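Local atomic coordinates of magnesium and cobalt efflux protein CorC (PDB entry 3LLB), a protein that probably takes part in magnesium and cobalt ion transport, the piece described being its C-terminal transporter-associated domain. Residues L41-S44 against H48-K51; N53-L58 against R62-N67. All coordinates share one frame; numbering follows the deposited sequence.

Contact 1. Residues L41-S44 against H48-K51; sequences LVMS and HLPK
Met43, on the helix of residues 38-46, carries nearly all of this contact, reaching across to Leu49 and Pro50 in the loop that leaves the helix. The meeting is mainly apolar. The methionine chain runs out extended through chi2 and then bends at the sulfur (chi3 76°), which brings the terminal methyl alongside Leu49: Met43 CE lies 4.2 Å from Leu49 CD1, the two side chains side by side and pointing the same way. Closer to the backbone, Met43 CG lies 4.2 Å from Pro50 CD. The methionine therefore uses two separate places, a methylene near its root and a methyl at its end, for two successive loop residues. Of the loop residues that touch it, Pro50 is the one that points its CB toward the helix. Met43 and Pro50 also share Val73 of strand 73-80 as a neighbour, while Val42, one residue earlier, packs on Leu76 of the same strand.

Polar groups do little across the gap. Met43 O and His48 N approach to 3.9 Å without a hydrogen bond. Most of the polar bonds fall within each segment instead. Ser44 OG turns back along the helix and donates to Leu41 O at 2.8 Å, arriving well tilted from the carbonyl plane (34°). In the loop, His48 ND1 turns to the next residue, giving Leu49 O a long, weak hydrogen bond of 3.4 Å, while Lys51 N bonds outside, to Glu54 OE2.

With no hydrogen bond joining the two segments and only van der Waals distances between side chains, the contact is apolar and makes no strong directional demands; the chain connection and the shared packing on strand 73-80 also keep helix and loop together.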
loop_
_atom_site.group_PDB
_atom_site.type_symbol
_atom_site.label_atom_id
_atom_site.label_comp_id
_atom_site.label_asym_id
_atom_site.label_seq_id
_atom_site.Cartn_x
_atom_site.Cartn_y
_atom_site.Cartn_z
ATOM N N LEU A 41 -6.056 0.219 -4.026
ATOM C CA LEU A 41 -6.591 0.519 -2.710
ATOM C C LEU A 41 -6.167 1.928 -2.310
ATOM O O LEU A 41 -6.999 2.738 -1.882
ATOM C CB LEU A 41 -6.050 -0.491 -1.717
ATOM C CG LEU A 41 -6.414 -0.435 -0.232
ATOM C CD1 LEU A 41 -7.925 -0.538 -0.002
ATOM C CD2 LEU A 41 -5.606 -1.534 0.430
ATOM N N VAL A 42 -4.867 2.214 -2.419
ATOM C CA VAL A 42 -4.318 3.514 -2.019
ATOM C C VAL A 42 -4.819 4.660 -2.922
ATOM O O VAL A 42 -5.209 5.726 -2.434
ATOM C CB VAL A 42 -2.753 3.428 -1.920
ATOM C CG1 VAL A 42 -2.110 4.742 -1.976
ATOM C CG2 VAL A 42 -2.306 2.651 -0.642
ATOM N N MET A 43 -4.834 4.442 -4.241
ATOM C CA MET A 43 -5.217 5.516 -5.192
ATOM C C MET A 43 -6.666 5.847 -4.992
ATOM O O MET A 43 -7.077 7.004 -5.092
ATOM C CB MET A 43 -4.870 5.188 -6.685
ATOM C CG MET A 43 -3.487 5.564 -7.053
ATOM S SD MET A 43 -3.006 5.170 -8.743
ATOM C CE MET A 43 -3.892 6.490 -9.483
ATOM N N SER A 44 -7.479 4.873 -4.642
ATOM C CA SER A 44 -8.872 5.173 -4.368
ATOM C C SER A 44 -9.032 6.018 -3.112
ATOM O O SER A 44 -9.813 6.946 -3.108
ATOM C CB SER A 44 -9.625 3.884 -4.210
ATOM O OG SER A 44 -9.545 3.392 -2.877
ATOM N N HIS A 48 -6.646 10.713 -6.129
ATOM C CA HIS A 48 -5.742 11.370 -7.086
ATOM C C HIS A 48 -4.476 10.540 -7.131
ATOM O O HIS A 48 -4.281 9.674 -6.248
ATOM C CB HIS A 48 -5.424 12.861 -6.744
ATOM C CG HIS A 48 -4.852 13.063 -5.372
ATOM N ND1 HIS A 48 -3.500 13.044 -5.106
ATOM C CD2 HIS A 48 -5.459 13.275 -4.185
ATOM C CE1 HIS A 48 -3.299 13.233 -3.816
ATOM N NE2 HIS A 48 -4.467 13.370 -3.236
ATOM N N LEU A 49 -3.600 10.807 -8.111
ATOM C CA LEU A 49 -2.248 10.240 -8.148
ATOM C C LEU A 49 -1.362 10.963 -7.128
ATOM O O LEU A 49 -1.073 12.174 -7.273
ATOM C CB LEU A 49 -1.670 10.387 -9.558
ATOM C CG LEU A 49 -0.230 9.859 -9.829
ATOM C CD1 LEU A 49 -0.185 8.347 -9.703
ATOM C CD2 LEU A 49 0.241 10.339 -11.189
ATOM N N PRO A 50 -0.953 10.258 -6.055
ATOM C CA PRO A 50 -0.175 10.931 -5.056
ATOM C C PRO A 50 1.277 11.079 -5.477
ATOM O O PRO A 50 1.798 10.364 -6.362
ATOM C CB PRO A 50 -0.308 10.004 -3.848
ATOM C CG PRO A 50 -0.373 8.663 -4.461
ATOM C CD PRO A 50 -1.198 8.864 -5.690
ATOM N N LYS A 51 1.938 11.997 -4.787
ATOM C CA LYS A 51 3.365 12.202 -4.885
ATOM C C LYS A 51 4.006 11.543 -3.713
ATOM O O LYS A 51 3.327 11.167 -2.742
ATOM C CB LYS A 51 3.687 13.693 -4.874
ATOM C CG LYS A 51 3.433 14.324 -6.213
ATOM C CD LYS A 51 3.515 15.821 -6.162
ATOM C CE LYS A 51 4.055 16.445 -7.521
ATOM N NZ LYS A 51 4.142 15.482 -8.724
#

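Contact 2. Residues N53-L58 against R62-N67; sequences NEVVEL and RFRVLN
Arg64 grips the amide of Asn53 side-on, giving two hydrogen bonds to one oxygen: Arg64 NH2 to Asn53 OD1 at 2.9 Å and Arg64 NE to the same OD1 at 3.0 Å. The oxygen lies in the guanidinium plane, at its edge, and the amide is turned 29° from that plane. The arginine chain is extended from CG to NE, which carries the group out alongside Asn53. Leu66 CD2 packs over the centre of one guanidinium face, while the two hydrogen bonds fix its edge. At the other end of the strands Glu57 and Arg62 form a salt bridge, Glu57 OE2 to Arg62 NH2 2.8 Å, though the hydrogen bond within it is weak, bent to 117° at the hydrogen. The bend of Arg62 at chi3 (-56°) swings its guanidinium toward that oxygen.

Between these pairs runs an antiparallel beta hairpin, strand 55-58 lying at one edge of the sheet beside 61-68. Val56 and Phe63 are its hydrogen-bonded pair, each N bonded to the other's O; Val55 with Arg64 and Glu57 with Arg62 are non-hydrogen-bonded pairs. Ahead of strand 55-58, Val65 N donates to Glu54 O and Asn53 N to Val65 O, the latter a short 2.7 Å. Leu66 and Asn67 form a classic beta bulge against Leu75 of the next strand.

On the face with Arg62, Arg64 and Glu57, Val55 spreads its two methyls: CG1 packs tightly on Arg62 CG at 3.4 Å, CG2 on Arg64 CB at 3.8 Å. On the opposite face, toward helix 38-46, Val56 CG1 touches Phe63 CB at 4.0 Å. Leu58 crosses the Phe63 side chain at about a right angle, Leu58 CB 4.0 Å from Phe63 CE2, and both Val56 O and Leu58 O lie at the ring's edge.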
loop_
_atom_site.group_PDB
_atom_site.type_symbol
_atom_site.label_atom_id
_atom_site.label_comp_id
_atom_site.label_asym_id
_atom_site.label_seq_id
_atom_site.Cartn_x
_atom_site.Cartn_y
_atom_site.Cartn_z
ATOM N N ASN A 53 5.683 10.912 -0.349
ATOM C CA ASN A 53 5.482 11.345 1.036
ATOM C C ASN A 53 4.033 11.678 1.395
ATOM O O ASN A 53 3.757 12.035 2.511
ATOM C CB ASN A 53 6.442 12.437 1.443
ATOM C CG ASN A 53 7.840 11.956 1.540
ATOM O OD1 ASN A 53 8.099 10.777 1.824
ATOM N ND2 ASN A 53 8.766 12.848 1.295
ATOM N N GLU A 54 3.109 11.584 0.445
ATOM C CA GLU A 54 1.691 11.576 0.785
ATOM C C GLU A 54 1.398 10.312 1.616
ATOM O O GLU A 54 1.986 9.262 1.414
ATOM C CB GLU A 54 0.825 11.626 -0.474
ATOM C CG GLU A 54 0.979 12.948 -1.226
ATOM C CD GLU A 54 -0.114 13.243 -2.240
ATOM O OE1 GLU A 54 -1.313 13.096 -1.910
ATOM O OE2 GLU A 54 0.235 13.709 -3.350
ATOM N N VAL A 55 0.521 10.456 2.601
ATOM C CA VAL A 55 0.182 9.388 3.515
ATOM C C VAL A 55 -1.341 9.193 3.603
ATOM O O VAL A 55 -2.112 10.171 3.583
ATOM C CB VAL A 55 0.709 9.734 4.940
ATOM C CG1 VAL A 55 0.207 8.748 5.956
ATOM C CG2 VAL A 55 2.221 9.797 4.951
ATOM N N VAL A 56 -1.798 7.938 3.661
ATOM C CA VAL A 56 -3.191 7.630 3.993
ATOM C C VAL A 56 -3.208 6.508 5.036
ATOM O O VAL A 56 -2.372 5.603 5.012
ATOM C CB VAL A 56 -3.990 7.306 2.723
ATOM C CG1 VAL A 56 -3.531 6.026 2.010
ATOM C CG2 VAL A 56 -5.490 7.322 3.049
ATOM N N GLU A 57 -4.143 6.594 5.967
ATOM C CA GLU A 57 -4.428 5.527 6.907
ATOM C C GLU A 57 -5.683 4.785 6.495
ATOM O O GLU A 57 -6.741 5.382 6.192
ATOM C CB GLU A 57 -4.529 6.078 8.311
ATOM C CG GLU A 57 -3.247 6.799 8.750
ATOM C CD GLU A 57 -3.269 7.243 10.215
ATOM O OE1 GLU A 57 -4.332 7.106 10.916
ATOM O OE2 GLU A 57 -2.191 7.722 10.659
ATOM N N LEU A 58 -5.510 3.480 6.416
ATOM C CA LEU A 58 -6.544 2.560 6.046
ATOM C C LEU A 58 -6.435 1.301 6.919
ATOM O O LEU A 58 -5.360 0.684 7.038
ATOM C CB LEU A 58 -6.417 2.151 4.608
ATOM C CG LEU A 58 -6.513 3.190 3.504
ATOM C CD1 LEU A 58 -5.820 2.615 2.267
ATOM C CD2 LEU A 58 -7.984 3.553 3.268
ATOM N N ARG A 62 -0.862 2.574 8.267
ATOM C CA ARG A 62 -0.486 3.773 7.574
ATOM C C ARG A 62 0.308 3.414 6.288
ATOM O O ARG A 62 1.229 2.565 6.291
ATOM C CB ARG A 62 0.306 4.710 8.499
ATOM C CG ARG A 62 0.827 5.966 7.769
ATOM C CD ARG A 62 1.623 7.005 8.624
ATOM N NE ARG A 62 0.873 7.481 9.779
ATOM C CZ ARG A 62 0.968 6.986 11.018
ATOM N NH1 ARG A 62 1.821 5.986 11.304
ATOM N NH2 ARG A 62 0.206 7.487 11.991
ATOM N N PHE A 63 -0.086 4.053 5.177
ATOM C CA PHE A 63 0.542 3.886 3.883
ATOM C C PHE A 63 1.148 5.214 3.441
ATOM O O PHE A 63 0.425 6.152 3.179
ATOM C CB PHE A 63 -0.501 3.492 2.841
ATOM C CG PHE A 63 -1.134 2.103 3.046
ATOM C CD1 PHE A 63 -0.802 1.058 2.224
ATOM C CD2 PHE A 63 -2.155 1.890 3.998
ATOM C CE1 PHE A 63 -1.396 -0.199 2.378
ATOM C CE2 PHE A 63 -2.740 0.671 4.111
ATOM C CZ PHE A 63 -2.347 -0.375 3.287
ATOM N N ARG A 64 2.472 5.245 3.337
ATOM C CA ARG A 64 3.213 6.441 2.907
ATOM C C ARG A 64 3.799 6.166 1.529
ATOM O O ARG A 64 4.454 5.096 1.306
ATOM C CB ARG A 64 4.297 6.765 3.920
ATOM C CG ARG A 64 5.274 7.837 3.492
ATOM C CD ARG A 64 6.409 7.985 4.470
ATOM N NE ARG A 64 7.557 8.567 3.770
ATOM C CZ ARG A 64 8.837 8.199 3.912
ATOM N NH1 ARG A 64 9.200 7.216 4.754
ATOM N NH2 ARG A 64 9.776 8.832 3.209
ATOM N N VAL A 65 3.554 7.057 0.570
ATOM C CA VAL A 65 4.083 6.899 -0.774
ATOM C C VAL A 65 5.597 7.113 -0.789
ATOM O O VAL A 65 6.090 8.203 -0.473
ATOM C CB VAL A 65 3.358 7.828 -1.832
ATOM C CG1 VAL A 65 3.917 7.571 -3.200
ATOM C CG2 VAL A 65 1.865 7.575 -1.774
ATOM N N LEU A 66 6.347 6.074 -1.117
ATOM C CA LEU A 66 7.816 6.208 -1.312
ATOM C C LEU A 66 8.214 6.496 -2.730
ATOM O O LEU A 66 9.201 7.185 -2.978
ATOM C CB LEU A 66 8.512 4.950 -0.833
ATOM C CG LEU A 66 8.464 4.570 0.632
ATOM C CD1 LEU A 66 9.074 3.205 0.759
ATOM C CD2 LEU A 66 9.177 5.608 1.486
ATOM N N ASN A 67 7.450 5.974 -3.682
ATOM C CA ASN A 67 7.757 6.128 -5.104
ATOM C C ASN A 67 6.503 6.096 -5.934
ATOM O O ASN A 67 5.630 5.204 -5.784
ATOM C CB ASN A 67 8.737 5.012 -5.580
ATOM C CG ASN A 67 9.178 5.209 -6.993
ATOM O OD1 ASN A 67 8.334 5.192 -7.904
ATOM N ND2 ASN A 67 10.508 5.418 -7.216
#

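From the N terminus, the chain passes through strands 3-5 and 11-14 and helix 19-26 before helix 38-46 reaches contact 1, which folds the loop of 48-51 back on the helix it has just left. That contact closes before contact 2 opens, so the two lie in series, neither nested nor crossed. Contact 2 then closes the hairpin at the edge of the antiparallel sheet, its strand 61-68 lying beside strand 73-80. The two meet where Val42 packs on Phe63 and Pro50 on Val65: helix and loop together lie over one face of the sheet.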